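Long-range contact in glutamate--cysteine ligase GshA (Methylobacillus flagellatus KT, PDB 3K1T), which probably acts as a ligase joining glutamate to cysteine, an activity that remains putative: residues A[162-176]-A[187-199]. Numbering follows the deposited sequence.
Sequences NRLELDNFDSCAILL and ILQGLEQSLIPPL. With SO4 (sulfate ion), chain E.
N162 meets E192 and R163 meets Q193 where a beta hairpin, strands 163-166 and 169-170 joined by a type II turn, leads into strand 173-176, which pairs in parallel with strand 194-196 in a mixed sheet. At N162 the backbone O accepts E192 N at 2.8 Å, and a water links ND2 to E192 OE2, while R159 holds OD1. The R163 guanidinium is fixed in its own plane by two acids: NE and NH2 take D170 side-on, NH2 to OD1 at 2.7 Å, and NH1 reaches the anti lone pair of E192 OE1 at 3.0 Å, the carboxylate turned 59° from the guanidinium. Q193 CG lies over one face of this group. A methionine in place of R163 would probably leave D170 and E192 without the cation they share. L164 N gives its hydrogen to a lone pair of Q193 OE1 at 2.7 Å, in the carbonyl plane. The same amide returns NE2 to L164 O, nearly straight at 174°, and to S171 O, so three bonds hold this buried amide flat between the hairpin strand and the residues leading into strand 173-176. The L164 side chain packs against L188 and L191, its CD1 lying tight on L188 CD2. I174 carries the parallel register: its N bonds S194 O and its O receives I196 N. With CG1 anti to the carbonyl carbon (chi1 -60°), the I174 side chain brings CD1 to Q193 and L191, while CG2 runs beside L195 CD2. From the other face of the sheet, L175 CD1 touches I196 CG2. L176 N continues the pairing to I196 O at 2.8 Å, and L176 CD1 meets L199 CD1 at 3.8 Å.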
ATOM      1  N   ASN A 162     -35.700  -4.356  -0.037  1.00 15.97           N
ATOM      2  CA  ASN A 162     -34.669  -3.315   0.046  1.00 15.37           C
ATOM      3  C   ASN A 162     -33.201  -3.782   0.070  1.00 15.09           C
ATOM      4  O   ASN A 162     -32.320  -3.011   0.423  1.00 13.84           O
ATOM      5  CB  ASN A 162     -34.952  -2.294   1.153  1.00 14.97           C
ATOM      6  CG  ASN A 162     -36.259  -1.550   0.925  1.00 15.50           C
ATOM      7  OD1 ASN A 162     -36.748  -1.510  -0.210  1.00 13.90           O
ATOM      8  ND2 ASN A 162     -36.837  -0.978   1.990  1.00 12.63           N
ATOM      9  N   ARG A 163     -32.957  -4.992  -0.406  1.00 14.97           N
ATOM     10  CA  ARG A 163     -31.597  -5.482  -0.575  1.00 14.91           C
ATOM     11  C   ARG A 163     -31.448  -6.142  -1.946  1.00 14.59           C
ATOM     12  O   ARG A 163     -32.387  -6.777  -2.464  1.00 13.83           O
ATOM     13  CB  ARG A 163     -31.298  -6.498   0.526  1.00 15.17           C
ATOM     14  CG  ARG A 163     -31.451  -5.946   1.949  1.00 16.56           C
ATOM     15  CD  ARG A 163     -30.974  -6.996   2.995  1.00 18.50           C
ATOM     16  NE  ARG A 163     -29.512  -7.158   2.970  1.00 17.41           N
ATOM     17  CZ  ARG A 163     -28.645  -6.319   3.541  1.00 18.37           C
ATOM     18  NH1 ARG A 163     -29.059  -5.237   4.175  1.00 18.18           N
ATOM     19  NH2 ARG A 163     -27.331  -6.555   3.457  1.00 20.76           N
ATOM     20  N   LEU A 164     -30.268  -6.024  -2.534  1.00 14.60           N
ATOM     21  CA  LEU A 164     -29.935  -6.804  -3.721  1.00 16.04           C
ATOM     22  C   LEU A 164     -29.260  -8.101  -3.303  1.00 17.02           C
ATOM     23  O   LEU A 164     -28.365  -8.076  -2.465  1.00 18.22           O
ATOM     24  CB  LEU A 164     -29.010  -6.031  -4.642  1.00 15.71           C
ATOM     25  CG  LEU A 164     -29.540  -4.723  -5.195  1.00 17.14           C
ATOM     26  CD1 LEU A 164     -28.516  -4.218  -6.274  1.00 17.09           C
ATOM     27  CD2 LEU A 164     -30.998  -4.867  -5.776  1.00 14.03           C
ATOM     28  N   GLU A 165     -29.684  -9.214  -3.896  1.00 17.33           N
ATOM     29  CA  GLU A 165     -29.129 -10.522  -3.590  0.50 18.34           C
ATOM     30  C   GLU A 165     -28.844 -11.328  -4.869  1.00 17.78           C
ATOM     31  O   GLU A 165     -29.389 -11.024  -5.966  1.00 17.15           O
ATOM     32  CB  GLU A 165     -30.092 -11.270  -2.653  0.50 19.51           C
ATOM     33  CG  GLU A 165     -29.950 -10.833  -1.157  0.50 23.02           C
ATOM     34  CD  GLU A 165     -31.220 -11.015  -0.368  0.50 27.96           C
ATOM     35  OE1 GLU A 165     -32.127 -11.714  -0.886  0.50 30.86           O
ATOM     36  OE2 GLU A 165     -31.324 -10.452   0.756  0.50 27.27           O
ATOM     37  N   LEU A 166     -27.987 -12.330  -4.716  1.00 17.07           N
ATOM     38  CA  LEU A 166     -27.769 -13.392  -5.719  1.00 17.34           C
ATOM     39  C   LEU A 166     -27.983 -14.708  -4.972  1.00 18.34           C
ATOM     40  O   LEU A 166     -28.257 -14.700  -3.771  1.00 18.30           O
ATOM     41  CB  LEU A 166     -26.345 -13.329  -6.309  1.00 17.28           C
ATOM     42  CG  LEU A 166     -25.931 -12.031  -6.974  1.00 15.63           C
ATOM     43  CD1 LEU A 166     -24.415 -12.086  -7.387  1.00 14.87           C
ATOM     44  CD2 LEU A 166     -26.849 -11.702  -8.157  1.00 12.97           C
ATOM     45  N   ASP A 167     -27.830 -15.827  -5.673  1.00 20.03           N
ATOM     46  CA  ASP A 167     -28.047 -17.170  -5.092  1.00 21.60           C
ATOM     47  C   ASP A 167     -27.177 -17.351  -3.869  1.00 21.08           C
ATOM     48  O   ASP A 167     -25.951 -17.305  -3.970  1.00 20.11           O
ATOM     49  CB  ASP A 167     -27.684 -18.238  -6.139  1.00 22.88           C
ATOM     50  CG  ASP A 167     -27.829 -19.669  -5.608  1.00 28.00           C
ATOM     51  OD1 ASP A 167     -28.952 -19.981  -5.171  1.00 32.93           O
ATOM     52  OD2 ASP A 167     -26.828 -20.462  -5.635  1.00 34.05           O
ATOM     53  N   ASN A 168     -27.798 -17.513  -2.706  1.00 20.85           N
ATOM     54  CA  ASN A 168     -27.050 -17.695  -1.475  1.00 21.51           C
ATOM     55  C   ASN A 168     -25.951 -16.631  -1.275  1.00 20.89           C
ATOM     56  O   ASN A 168     -24.815 -16.944  -0.888  1.00 21.16           O
ATOM     57  CB  ASN A 168     -26.453 -19.126  -1.476  1.00 23.49           C
ATOM     58  CG  ASN A 168     -25.967 -19.572  -0.094  1.00 28.30           C
ATOM     59  OD1 ASN A 168     -26.444 -19.072   0.934  1.00 34.81           O
ATOM     60  ND2 ASN A 168     -24.997 -20.502  -0.065  1.00 31.46           N
ATOM     61  N   PHE A 169     -26.272 -15.360  -1.541  1.00 19.38           N
ATOM     62  CA  PHE A 169     -25.260 -14.302  -1.476  1.00 18.00           C
ATOM     63  C   PHE A 169     -25.918 -12.971  -1.158  1.00 19.20           C
ATOM     64  O   PHE A 169     -26.606 -12.381  -2.005  1.00 17.60           O
ATOM     65  CB  PHE A 169     -24.504 -14.167  -2.792  1.00 17.87           C
ATOM     66  CG  PHE A 169     -23.342 -13.189  -2.731  1.00 16.02           C
ATOM     67  CD1 PHE A 169     -22.123 -13.582  -2.186  1.00 18.18           C
ATOM     68  CD2 PHE A 169     -23.469 -11.907  -3.232  1.00 15.43           C
ATOM     69  CE1 PHE A 169     -21.033 -12.715  -2.149  1.00 17.88           C
ATOM     70  CE2 PHE A 169     -22.383 -11.021  -3.198  1.00 17.78           C
ATOM     71  CZ  PHE A 169     -21.168 -11.425  -2.658  1.00 17.77           C
ATOM     72  N   ASP A 170     -25.707 -12.510   0.057  1.00 19.68           N
ATOM     73  CA  ASP A 170     -26.235 -11.209   0.439  1.00 21.80           C
ATOM     74  C   ASP A 170     -25.098 -10.329   0.879  1.00 21.72           C
ATOM     75  O   ASP A 170     -24.532 -10.551   1.941  1.00 21.89           O
ATOM     76  CB  ASP A 170     -27.267 -11.296   1.555  1.00 22.84           C
ATOM     77  CG  ASP A 170     -27.781  -9.896   1.932  1.00 26.49           C
ATOM     78  OD1 ASP A 170     -27.092  -9.154   2.649  1.00 37.30           O
ATOM     79  OD2 ASP A 170     -28.831  -9.499   1.456  1.00 36.46           O
ATOM     80  N   SER A 171     -24.764  -9.314   0.075  1.00 21.67           N
ATOM     81  CA  SER A 171     -23.610  -8.508   0.392  1.00 22.50           C
ATOM     82  C   SER A 171     -23.924  -7.388   1.294  1.00 22.68           C
ATOM     83  O   SER A 171     -25.044  -6.866   1.392  1.00 22.54           O
ATOM     84  CB  SER A 171     -22.926  -7.940  -0.860  1.00 22.92           C
ATOM     85  OG  SER A 171     -23.786  -7.045  -1.536  1.00 26.39           O
ATOM     86  N   CYS A 172     -22.841  -6.947   1.877  1.00 22.82           N
ATOM     87  CA  CYS A 172     -22.791  -5.886   2.806  0.70 22.92           C
ATOM     88  C   CYS A 172     -22.889  -4.507   1.999  1.00 22.45           C
ATOM     89  O   CYS A 172     -23.622  -3.560   2.329  1.00 23.40           O
ATOM     90  CB  CYS A 172     -21.456  -6.184   3.612  0.70 24.22           C
ATOM     91  SG  CYS A 172     -21.023  -8.141   4.102  0.70 21.97           S
ATOM     92  N   ALA A 173     -22.142  -4.445   0.914  1.00 20.61           N
ATOM     93  CA  ALA A 173     -22.047  -3.261   0.102  1.00 19.52           C
ATOM     94  C   ALA A 173     -22.037  -3.634  -1.371  1.00 16.74           C
ATOM     95  O   ALA A 173     -21.846  -4.798  -1.731  1.00 16.16           O
ATOM     96  CB  ALA A 173     -20.768  -2.496   0.461  1.00 20.67           C
ATOM     97  N   ILE A 174     -22.214  -2.626  -2.212  1.00 14.99           N
ATOM     98  CA  ILE A 174     -22.334  -2.791  -3.654  1.00 14.37           C
ATOM     99  C   ILE A 174     -21.344  -1.856  -4.334  1.00 14.39           C
ATOM    100  O   ILE A 174     -21.438  -0.647  -4.155  1.00 15.61           O
ATOM    101  CB  ILE A 174     -23.755  -2.444  -4.117  1.00 14.36           C
ATOM    102  CG1 ILE A 174     -24.769  -3.373  -3.423  1.00 14.40           C
ATOM    103  CG2 ILE A 174     -23.887  -2.509  -5.659  1.00 13.88           C
ATOM    104  CD1 ILE A 174     -26.197  -2.818  -3.468  1.00 16.32           C
ATOM    105  N   LEU A 175     -20.421  -2.406  -5.111  1.00 13.50           N
ATOM    106  CA  LEU A 175     -19.457  -1.614  -5.853  1.00 13.62           C
ATOM    107  C   LEU A 175     -19.908  -1.446  -7.278  1.00 12.91           C
ATOM    108  O   LEU A 175     -20.124  -2.422  -7.994  1.00 13.94           O
ATOM    109  CB  LEU A 175     -18.057  -2.257  -5.816  1.00 14.19           C
ATOM    110  CG  LEU A 175     -16.943  -1.522  -6.563  1.00 13.99           C
ATOM    111  CD1 LEU A 175     -16.683  -0.130  -5.939  1.00 12.50           C
ATOM    112  CD2 LEU A 175     -15.600  -2.345  -6.590  1.00 13.11           C
ATOM    113  N   LEU A 176     -20.122  -0.198  -7.673  1.00 12.78           N
ATOM    114  CA  LEU A 176     -20.440   0.116  -9.052  1.00 12.14           C
ATOM    115  C   LEU A 176     -19.207   0.180  -9.945  1.00 12.86           C
ATOM    116  O   LEU A 176     -18.295   0.979  -9.708  1.00 13.65           O
ATOM    117  CB  LEU A 176     -21.168   1.460  -9.132  1.00 12.09           C
ATOM    118  CG  LEU A 176     -22.464   1.569  -8.357  1.00 12.29           C
ATOM    119  CD1 LEU A 176     -22.901   3.054  -8.302  1.00 12.58           C
ATOM    120  CD2 LEU A 176     -23.529   0.644  -9.005  1.00 11.37           C
ATOM    121  N   ILE A 187     -34.453   0.035  -9.393  1.00 11.94           N
ATOM    122  CA  ILE A 187     -34.033  -1.146  -8.634  1.00 11.84           C
ATOM    123  C   ILE A 187     -32.818  -0.884  -7.712  1.00 12.25           C
ATOM    124  O   ILE A 187     -32.633  -1.595  -6.711  1.00 12.55           O
ATOM    125  CB  ILE A 187     -33.787  -2.377  -9.569  1.00 11.51           C
ATOM    126  CG1 ILE A 187     -33.781  -3.700  -8.754  1.00 12.87           C
ATOM    127  CG2 ILE A 187     -32.489  -2.236 -10.405  1.00  9.63           C
ATOM    128  CD1 ILE A 187     -33.764  -4.977  -9.651  1.00 11.47           C
ATOM    129  N   LEU A 188     -32.034   0.138  -8.016  1.00 11.98           N
ATOM    130  CA  LEU A 188     -30.895   0.518  -7.168  1.00 13.32           C
ATOM    131  C   LEU A 188     -31.208   1.639  -6.164  1.00 14.30           C
ATOM    132  O   LEU A 188     -30.292   2.072  -5.436  1.00 15.50           O
ATOM    133  CB  LEU A 188     -29.687   0.935  -8.028  1.00 12.77           C
ATOM    134  CG  LEU A 188     -29.087  -0.102  -8.976  1.00 16.07           C
ATOM    135  CD1 LEU A 188     -27.743   0.371  -9.635  1.00 14.75           C
ATOM    136  CD2 LEU A 188     -28.952  -1.449  -8.316  1.00 18.13           C
ATOM    137  N   GLN A 189     -32.466   2.095  -6.107  1.00 13.06           N
ATOM    138  CA  GLN A 189     -32.841   3.198  -5.218  1.00 13.51           C
ATOM    139  C   GLN A 189     -33.507   2.714  -3.919  1.00 13.80           C
ATOM    140  O   GLN A 189     -34.296   1.762  -3.912  1.00 13.60           O
ATOM    141  CB  GLN A 189     -33.776   4.165  -5.944  1.00 13.38           C
ATOM    142  CG  GLN A 189     -33.127   4.821  -7.164  1.00 14.40           C
ATOM    143  CD  GLN A 189     -34.038   5.807  -7.869  1.00 16.94           C
ATOM    144  OE1 GLN A 189     -34.846   6.475  -7.214  1.00 18.35           O
ATOM    145  NE2 GLN A 189     -33.886   5.944  -9.210  1.00 15.00           N
ATOM    146  N   GLY A 190     -33.201   3.390  -2.818  1.00 14.04           N
ATOM    147  CA  GLY A 190     -33.806   3.091  -1.523  1.00 14.58           C
ATOM    148  C   GLY A 190     -33.361   1.770  -0.927  1.00 15.04           C
ATOM    149  O   GLY A 190     -34.132   1.115  -0.212  1.00 14.88           O
ATOM    150  N   LEU A 191     -32.127   1.345  -1.225  1.00 15.35           N
ATOM    151  CA  LEU A 191     -31.591   0.096  -0.704  1.00 14.45           C
ATOM    152  C   LEU A 191     -30.995   0.275   0.694  1.00 17.05           C
ATOM    153  O   LEU A 191     -30.517   1.375   1.048  1.00 16.88           O
ATOM    154  CB  LEU A 191     -30.525  -0.478  -1.641  1.00 15.31           C
ATOM    155  CG  LEU A 191     -30.932  -0.900  -3.065  1.00 13.20           C
ATOM    156  CD1 LEU A 191     -29.636  -1.207  -3.957  1.00 12.47           C
ATOM    157  CD2 LEU A 191     -31.865  -2.103  -2.995  1.00 11.84           C
ATOM    158  N   GLU A 192     -30.986  -0.817   1.463  1.00 17.68           N
ATOM    159  CA  GLU A 192     -30.277  -0.870   2.755  1.00 19.08           C
ATOM    160  C   GLU A 192     -28.741  -0.932   2.614  1.00 20.61           C
ATOM    161  O   GLU A 192     -28.031  -0.468   3.501  1.00 20.80           O
ATOM    162  CB  GLU A 192     -30.716  -2.085   3.571  1.00 18.75           C
ATOM    163  CG  GLU A 192     -32.141  -2.059   3.968  1.00 20.49           C
ATOM    164  CD  GLU A 192     -32.607  -3.319   4.697  1.00 20.77           C
ATOM    165  OE1 GLU A 192     -31.801  -4.263   4.978  1.00 19.93           O
ATOM    166  OE2 GLU A 192     -33.811  -3.348   4.998  1.00 21.01           O
ATOM    167  N   GLN A 193     -28.256  -1.520   1.534  1.00 20.19           N
ATOM    168  CA  GLN A 193     -26.824  -1.664   1.276  1.00 20.56           C
ATOM    169  C   GLN A 193     -26.248  -0.372   0.709  1.00 21.35           C
ATOM    170  O   GLN A 193     -26.884   0.294  -0.111  1.00 22.76           O
ATOM    171  CB  GLN A 193     -26.613  -2.768   0.256  1.00 19.85           C
ATOM    172  CG  GLN A 193     -26.969  -4.145   0.743  1.00 19.54           C
ATOM    173  CD  GLN A 193     -27.652  -4.988  -0.323  1.00 17.78           C
ATOM    174  OE1 GLN A 193     -28.518  -4.488  -1.081  1.00 16.65           O
ATOM    175  NE2 GLN A 193     -27.293  -6.262  -0.388  1.00 15.79           N
ATOM    176  N   SER A 194     -25.041  -0.007   1.116  1.00 20.27           N
ATOM    177  CA  SER A 194     -24.402   1.172   0.545  1.00 20.57           C
ATOM    178  C   SER A 194     -23.898   0.947  -0.850  1.00 18.70           C
ATOM    179  O   SER A 194     -23.333  -0.125  -1.147  1.00 18.12           O
ATOM    180  CB  SER A 194     -23.229   1.598   1.415  1.00 22.15           C
ATOM    181  OG  SER A 194     -23.744   1.962   2.684  1.00 27.20           O
ATOM    182  N   LEU A 195     -24.128   1.930  -1.716  1.00 17.05           N
ATOM    183  CA  LEU A 195     -23.513   1.943  -3.011  1.00 16.47           C
ATOM    184  C   LEU A 195     -22.135   2.627  -2.911  1.00 16.09           C
ATOM    185  O   LEU A 195     -21.963   3.575  -2.117  1.00 14.27           O
ATOM    186  CB  LEU A 195     -24.369   2.689  -4.028  1.00 17.36           C
ATOM    187  CG  LEU A 195     -25.753   2.110  -4.382  1.00 18.35           C
ATOM    188  CD1 LEU A 195     -26.466   3.102  -5.301  1.00 18.63           C
ATOM    189  CD2 LEU A 195     -25.648   0.744  -5.070  1.00 18.70           C
ATOM    190  N   ILE A 196     -21.191   2.132  -3.707  1.00 14.54           N
ATOM    191  CA  ILE A 196     -19.842   2.680  -3.791  1.00 15.16           C
ATOM    192  C   ILE A 196     -19.537   2.981  -5.253  1.00 15.54           C
ATOM    193  O   ILE A 196     -19.494   2.077  -6.078  1.00 16.45           O
ATOM    194  CB  ILE A 196     -18.774   1.703  -3.253  1.00 15.91           C
ATOM    195  CG1 ILE A 196     -19.086   1.289  -1.803  1.00 16.94           C
ATOM    196  CG2 ILE A 196     -17.344   2.341  -3.416  1.00 13.95           C
ATOM    197  CD1 ILE A 196     -18.395   0.011  -1.314  1.00 19.25           C
ATOM    198  N   PRO A 197     -19.360   4.253  -5.612  1.00 17.03           N
ATOM    199  CA  PRO A 197     -19.544   5.466  -4.833  1.00 18.45           C
ATOM    200  C   PRO A 197     -21.021   5.647  -4.450  1.00 18.78           C
ATOM    201  O   PRO A 197     -21.889   5.068  -5.098  1.00 17.19           O
ATOM    202  CB  PRO A 197     -19.108   6.570  -5.803  1.00 18.45           C
ATOM    203  CG  PRO A 197     -19.221   5.999  -7.134  1.00 18.69           C
ATOM    204  CD  PRO A 197     -19.022   4.543  -7.025  1.00 16.56           C
ATOM    205  N   PRO A 198     -21.311   6.453  -3.405  1.00 20.88           N
ATOM    206  CA  PRO A 198     -22.688   6.489  -2.967  1.00 21.60           C
ATOM    207  C   PRO A 198     -23.540   7.472  -3.779  1.00 23.46           C
ATOM    208  O   PRO A 198     -23.807   8.578  -3.317  1.00 24.41           O
ATOM    209  CB  PRO A 198     -22.574   6.902  -1.497  1.00 22.51           C
ATOM    210  CG  PRO A 198     -21.347   7.752  -1.448  1.00 22.11           C
ATOM    211  CD  PRO A 198     -20.395   7.072  -2.426  1.00 21.94           C
ATOM    212  N   LEU A 199     -24.021   7.035  -4.936  1.00 23.98           N
ATOM    213  CA  LEU A 199     -24.816   7.887  -5.803  1.00 24.67           C
ATOM    214  C   LEU A 199     -26.286   7.846  -5.366  1.00 26.29           C
ATOM    215  O   LEU A 199     -26.791   6.811  -4.899  1.00 26.04           O
ATOM    216  CB  LEU A 199     -24.701   7.429  -7.252  1.00 23.79           C
ATOM    217  CG  LEU A 199     -23.287   7.164  -7.791  1.00 22.22           C
ATOM    218  CD1 LEU A 199     -23.389   6.695  -9.243  1.00 19.93           C
ATOM    219  CD2 LEU A 199     -22.391   8.417  -7.690  1.00 22.32           C
TER
HETATM  220  S   SO4 E 435     -30.843   6.032  -2.012  0.50 41.38           S
HETATM  221  O1  SO4 E 435     -29.565   5.407  -1.679  0.50 41.16           O
HETATM  222  O2  SO4 E 435     -30.633   7.474  -2.199  0.50 40.63           O
HETATM  223  O3  SO4 E 435     -31.397   5.486  -3.242  0.50 34.14           O
HETATM  224  O4  SO4 E 435     -31.737   5.845  -0.881  0.50 39.84           O
HETATM  225  O   HOH W   1     -35.375  -1.240   4.549  1.00 20.02           O